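Side-chain contacts in ABC transporter (Caldanaerobius, PDB 4G68), which probably binds xylan-derived xylo-oligosaccharides outside the cell as the solute-binding component of an ABC transporter, and holds a xylose-containing glycan in this crystal: residues A[145-150]-A[362-367]; A[161-166]-A[346-351]. One frame throughout, in Å; residues are numbered along the deposited sequence.

Contact 1. Residues A[145-150]-A[362-367]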
loop_
_atom_site.group_PDB
_atom_site.type_symbol
_atom_site.label_atom_id
_atom_site.label_comp_id
_atom_site.label_asym_id
_atom_site.label_seq_id
_atom_site.Cartn_x
_atom_site.Cartn_y
_atom_site.Cartn_z
ATOM N N SER A 145 3.468 3.108 27.683
ATOM C CA SER A 145 2.764 2.941 28.985
ATOM C C SER A 145 1.395 2.318 28.867
ATOM O O SER A 145 0.821 1.947 29.893
ATOM C CB SER A 145 2.649 4.275 29.751
ATOM O OG SER A 145 1.726 5.164 29.126
ATOM N N TYR A 146 0.812 2.295 27.643
ATOM C CA TYR A 146 -0.497 1.712 27.447
ATOM C C TYR A 146 -0.380 0.331 26.835
ATOM O O TYR A 146 -1.384 -0.286 26.428
ATOM C CB TYR A 146 -1.283 2.556 26.464
ATOM C CG TYR A 146 -1.624 3.958 26.913
ATOM C CD1 TYR A 146 -2.806 4.195 27.604
ATOM C CD2 TYR A 146 -0.789 5.027 26.659
ATOM C CE1 TYR A 146 -3.134 5.489 28.013
ATOM C CE2 TYR A 146 -1.110 6.346 27.065
ATOM C CZ TYR A 146 -2.309 6.540 27.706
ATOM O OH TYR A 146 -2.671 7.799 28.053
ATOM N N LEU A 147 0.863 -0.153 26.701
ATOM C CA LEU A 147 1.056 -1.442 26.054
ATOM C C LEU A 147 1.626 -2.517 26.967
ATOM O O LEU A 147 2.300 -3.476 26.460
ATOM C CB LEU A 147 1.884 -1.317 24.769
ATOM C CG LEU A 147 1.207 -0.430 23.713
ATOM C CD1 LEU A 147 2.214 -0.214 22.577
ATOM C CD2 LEU A 147 -0.078 -1.065 23.250
ATOM N N ASN A 148 1.311 -2.378 28.263
ATOM C CA ASN A 148 1.758 -3.350 29.289
ATOM C C ASN A 148 0.570 -4.161 29.774
ATOM O O ASN A 148 0.636 -4.821 30.875
ATOM C CB ASN A 148 2.435 -2.610 30.463
ATOM C CG ASN A 148 3.767 -2.002 30.090
ATOM O OD1 ASN A 148 4.069 -0.859 30.468
ATOM N ND2 ASN A 148 4.562 -2.730 29.312
ATOM N N ASP A 149 -0.515 -4.149 28.973
ATOM C CA ASP A 149 -1.755 -4.817 29.314
ATOM C C ASP A 149 -2.040 -6.091 28.501
ATOM O O ASP A 149 -3.186 -6.569 28.462
ATOM C CB ASP A 149 -2.942 -3.845 29.152
ATOM C CG ASP A 149 -3.174 -3.453 27.662
ATOM O OD1 ASP A 149 -2.246 -3.652 26.823
ATOM O OD2 ASP A 149 -4.268 -2.991 27.337
ATOM N N GLY A 150 -1.028 -6.603 27.814
ATOM C CA GLY A 150 -1.202 -7.799 26.965
ATOM C C GLY A 150 -1.568 -7.498 25.506
ATOM O O GLY A 150 -1.800 -8.394 24.713
ATOM N N ALA A 362 -9.898 3.524 22.632
ATOM C CA ALA A 362 -10.661 3.505 21.401
ATOM C C ALA A 362 -9.779 3.078 20.215
ATOM O O ALA A 362 -10.232 2.237 19.382
ATOM C CB ALA A 362 -11.303 4.870 21.117
ATOM N N ALA A 363 -8.546 3.584 20.199
ATOM C CA ALA A 363 -7.599 3.222 19.091
ATOM C C ALA A 363 -7.313 1.705 19.124
ATOM O O ALA A 363 -7.193 1.059 18.076
ATOM C CB ALA A 363 -6.316 4.026 19.226
ATOM N N LYS A 364 -7.163 1.118 20.335
ATOM C CA LYS A 364 -6.954 -0.336 20.413
ATOM C C LYS A 364 -8.119 -1.109 19.839
ATOM O O LYS A 364 -7.939 -2.101 19.136
ATOM C CB LYS A 364 -6.770 -0.826 21.877
ATOM C CG LYS A 364 -5.453 -0.424 22.487
ATOM C CD LYS A 364 -5.444 -0.684 23.986
ATOM C CE LYS A 364 -4.060 -0.387 24.603
ATOM N NZ LYS A 364 -4.174 -0.471 26.110
ATOM N N TYR A 365 -9.334 -0.678 20.197
ATOM C CA TYR A 365 -10.530 -1.284 19.679
ATOM C C TYR A 365 -10.644 -1.094 18.159
ATOM O O TYR A 365 -10.898 -2.063 17.449
ATOM C CB TYR A 365 -11.780 -0.665 20.366
ATOM C CG TYR A 365 -13.084 -0.987 19.605
ATOM C CD1 TYR A 365 -13.810 -2.149 19.848
ATOM C CD2 TYR A 365 -13.564 -0.118 18.672
ATOM C CE1 TYR A 365 -14.988 -2.394 19.130
ATOM C CE2 TYR A 365 -14.747 -0.347 17.958
ATOM C CZ TYR A 365 -15.436 -1.471 18.177
ATOM O OH TYR A 365 -16.612 -1.670 17.451
ATOM N N LEU A 366 -10.478 0.135 17.685
ATOM C CA LEU A 366 -10.561 0.391 16.238
ATOM C C LEU A 366 -9.555 -0.435 15.397
ATOM O O LEU A 366 -9.933 -0.980 14.396
ATOM C CB LEU A 366 -10.404 1.898 15.955
ATOM C CG LEU A 366 -11.569 2.741 16.483
ATOM C CD1 LEU A 366 -11.153 4.208 16.275
ATOM C CD2 LEU A 366 -12.837 2.468 15.664
ATOM N N ALA A 367 -8.297 -0.481 15.851
ATOM C CA ALA A 367 -7.243 -1.186 15.138
ATOM C C ALA A 367 -7.596 -2.672 14.937
ATOM O O ALA A 367 -7.505 -3.185 13.821
ATOM C CB ALA A 367 -5.964 -1.055 15.914
#
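Lys-364 reaches from helix 356-377 to the loop at 145-150, its ammonium group shared by two acceptors of that loop. The chain is extended beyond CG, and this full reach carries NZ from the helix to its partners. One bond goes to the backbone: NZ lies 2.8 Å from the carbonyl O of Tyr-146, in the carbonyl plane and with a C=O...N angle of 150°. The other is a salt bridge, Lys-364 NZ to Asp-149 OD2 at 2.8 Å. Asp-149 arrives from the opposite direction, with CG lodged between its backbone N and carbonyl carbon (chi1 67°). Its OD2 is met from above the carboxylate plane, about 51° out of it, while OD1 is engaged by the hydroxyl of Thr-151. The carboxylate is thus gripped through both oxygens. Leu-147 CD2 adds a light apolar touch, 4.3 Å from Lys-364 CE; the ring of Tyr-146 instead leads away, its OH bonded to Asp-357. With a methionine in place of Lys-364, the Tyr-146 carbonyl would probably lose this donor and Asp-149 its counter-charge, leaving this turn of the loop freer to shift. The arrangement is a salt bridge reinforced by a lysine-to-carbonyl bond, joining a connecting loop to a helix that packs on the central sheet of an alpha/beta lobe of the solute-binding-protein fold.

Contact 2. Residues A[161-166]-A[346-351]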
loop_
_atom_site.group_PDB
_atom_site.type_symbol
_atom_site.label_atom_id
_atom_site.label_comp_id
_atom_site.label_asym_id
_atom_site.label_seq_id
_atom_site.Cartn_x
_atom_site.Cartn_y
_atom_site.Cartn_z
ATOM N N ASP A 161 7.339 -2.707 14.789
ATOM C CA ASP A 161 8.629 -2.196 14.381
ATOM C C ASP A 161 8.488 -0.812 13.675
ATOM O O ASP A 161 9.160 0.161 14.013
ATOM C CB ASP A 161 9.326 -3.195 13.436
ATOM C CG ASP A 161 9.546 -4.588 14.059
ATOM O OD1 ASP A 161 9.518 -4.712 15.294
ATOM O OD2 ASP A 161 9.765 -5.575 13.320
ATOM N N ASN A 162 7.585 -0.728 12.701
ATOM C CA ASN A 162 7.502 0.516 11.984
ATOM C C ASN A 162 6.900 1.720 12.703
ATOM O O ASN A 162 7.014 2.830 12.183
ATOM C CB ASN A 162 6.804 0.338 10.622
ATOM C CG ASN A 162 7.648 -0.455 9.663
ATOM O OD1 ASN A 162 8.877 -0.280 9.648
ATOM N ND2 ASN A 162 7.052 -1.365 8.930
ATOM N N VAL A 163 6.185 1.476 13.786
ATOM C CA VAL A 163 5.647 2.544 14.633
ATOM C C VAL A 163 6.537 2.879 15.829
ATOM O O VAL A 163 6.175 3.631 16.682
ATOM C CB VAL A 163 4.213 2.274 15.132
ATOM C CG1 VAL A 163 3.214 2.349 13.993
ATOM C CG2 VAL A 163 4.062 0.949 15.889
ATOM N N THR A 164 7.721 2.327 15.836
ATOM C CA THR A 164 8.717 2.543 16.893
ATOM C C THR A 164 9.787 3.528 16.372
ATOM O O THR A 164 10.415 3.336 15.291
ATOM C CB THR A 164 9.325 1.167 17.283
ATOM O OG1 THR A 164 8.246 0.299 17.698
ATOM C CG2 THR A 164 10.298 1.331 18.485
ATOM N N TYR A 165 10.033 4.575 17.138
ATOM C CA TYR A 165 10.988 5.574 16.762
ATOM C C TYR A 165 11.802 5.939 17.995
ATOM O O TYR A 165 11.267 6.163 19.097
ATOM C CB TYR A 165 10.260 6.845 16.326
ATOM C CG TYR A 165 9.325 6.656 15.112
ATOM C CD1 TYR A 165 9.788 6.884 13.813
ATOM C CD2 TYR A 165 8.029 6.181 15.293
ATOM C CE1 TYR A 165 8.891 6.766 12.691
ATOM C CE2 TYR A 165 7.134 6.061 14.209
ATOM C CZ TYR A 165 7.579 6.338 12.917
ATOM O OH TYR A 165 6.682 6.213 11.810
ATOM N N ASN A 166 13.120 6.032 17.805
ATOM C CA ASN A 166 13.982 6.256 18.967
ATOM C C ASN A 166 13.661 5.298 20.102
ATOM O O ASN A 166 13.636 5.685 21.291
ATOM C CB ASN A 166 13.786 7.721 19.439
ATOM C CG ASN A 166 13.948 8.704 18.289
ATOM O OD1 ASN A 166 14.944 8.646 17.598
ATOM N ND2 ASN A 166 12.966 9.604 18.082
ATOM N N ALA A 346 -1.400 2.050 10.438
ATOM C CA ALA A 346 -1.467 2.244 11.915
ATOM C C ALA A 346 -2.468 3.356 12.282
ATOM O O ALA A 346 -2.808 4.228 11.452
ATOM C CB ALA A 346 -0.097 2.624 12.444
ATOM N N LEU A 347 -2.953 3.242 13.509
ATOM C CA LEU A 347 -3.641 4.401 14.120
ATOM C C LEU A 347 -2.749 5.079 15.099
ATOM O O LEU A 347 -2.001 4.399 15.801
ATOM C CB LEU A 347 -4.934 3.929 14.818
ATOM C CG LEU A 347 -5.911 3.091 13.976
ATOM C CD1 LEU A 347 -7.175 2.836 14.829
ATOM C CD2 LEU A 347 -6.390 3.916 12.770
HETATM N N MSE A 348 -2.739 6.436 15.075
HETATM C CA MSE A 348 -2.023 7.161 16.059
HETATM C C MSE A 348 -2.973 8.028 16.851
HETATM O O MSE A 348 -4.033 8.457 16.387
HETATM C CB MSE A 348 -0.880 7.972 15.427
HETATM C CG MSE A 348 0.271 7.118 14.948
HETATM SE SE MSE A 348 1.668 8.179 14.097
HETATM C CE MSE A 348 2.928 6.690 13.830
ATOM N N VAL A 349 -2.526 8.375 18.065
ATOM C CA VAL A 349 -3.255 9.315 18.911
ATOM C C VAL A 349 -2.492 10.654 19.016
ATOM O O VAL A 349 -1.230 10.734 19.189
ATOM C CB VAL A 349 -3.454 8.738 20.324
ATOM C CG1 VAL A 349 -4.006 9.826 21.315
ATOM C CG2 VAL A 349 -4.306 7.474 20.212
ATOM N N SER A 350 -3.245 11.746 18.936
ATOM C CA SER A 350 -2.603 13.084 18.963
ATOM C C SER A 350 -2.069 13.399 20.353
ATOM O O SER A 350 -2.793 13.110 21.332
ATOM C CB SER A 350 -3.591 14.198 18.585
ATOM O OG SER A 350 -3.611 14.258 17.147
ATOM N N ALA A 351 -0.849 13.940 20.434
ATOM C CA ALA A 351 -0.214 14.289 21.703
ATOM C C ALA A 351 -1.030 15.358 22.461
ATOM O O ALA A 351 -0.980 15.421 23.698
ATOM C CB ALA A 351 1.214 14.788 21.520
#
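Val-163 and Tyr-165 pack against Ala-346 and Met-348 on one face of the central beta-sheet in an alpha/beta lobe of the periplasmic-binding-protein fold. The two segments share no hydrogen bond; their direct contact is wholly apolar. On strand 341-349, Ala-346 and Met-348 both project toward 161-166, whereas Leu-347 between them turns to the other face and meets helix 356-377. The small Ala-346 leaves a low place in this surface, into which Val-163 lowers one branch: its CG1 touches Ala-346 CB at 3.7 Å, the closest approach of the two segments. That branch is brought down by a chi1 of -69°, with CG1 anti to the carbonyl carbon. Next to this dip the long side chain of Met-348, a selenomethionine in the crystal, makes a ridge. Chi2 and chi3 are both near 180°, and the straight chain pushes its terminal methyl out into the corner formed by Val-163 and Tyr-165. The two neighbours meet CE from directions roughly at right angles, Val-163 CG1 at 4.4 Å and the ring of Tyr-165 obliquely. Strand 122-126 lines the same hollow, Thr-125 touching both Ala-346 and Met-348, and Ala-127 lies against Val-163. The far end of the tyrosine is fixed independently, its OH bonded to the carbonyl of Gly-128. The side chain of Ala-346 is about 10 Å from a bound beta-D-xylopyranose, too far for direct contact. The aromatic side of the corner is completed by Tyr-165 CE2, which lies 4.3 Å from Met-348 CE.

From the N terminus, the chain lays down the loop residues 145-150 and soon afterwards 161-166, then runs through about 180 further residues, including seven helices, before returning. Residues 346-351 come back first and close contact 2; helix 356-377 follows and closes contact 1 at 362-367. Contact 2 is therefore nested inside the longer loop closed by contact 1. The returning strand and helix also pack together, Leu-347 CD1 lying 3.5 Å from Leu-366 CB. The stretch from the loop after helix 132-136 into strand 164-165 is tied twice to one strand-helix unit, at the helix by polar bonds, one of them a salt bridge, and at the strand by apolar surface, the two centres about 12 Å apart.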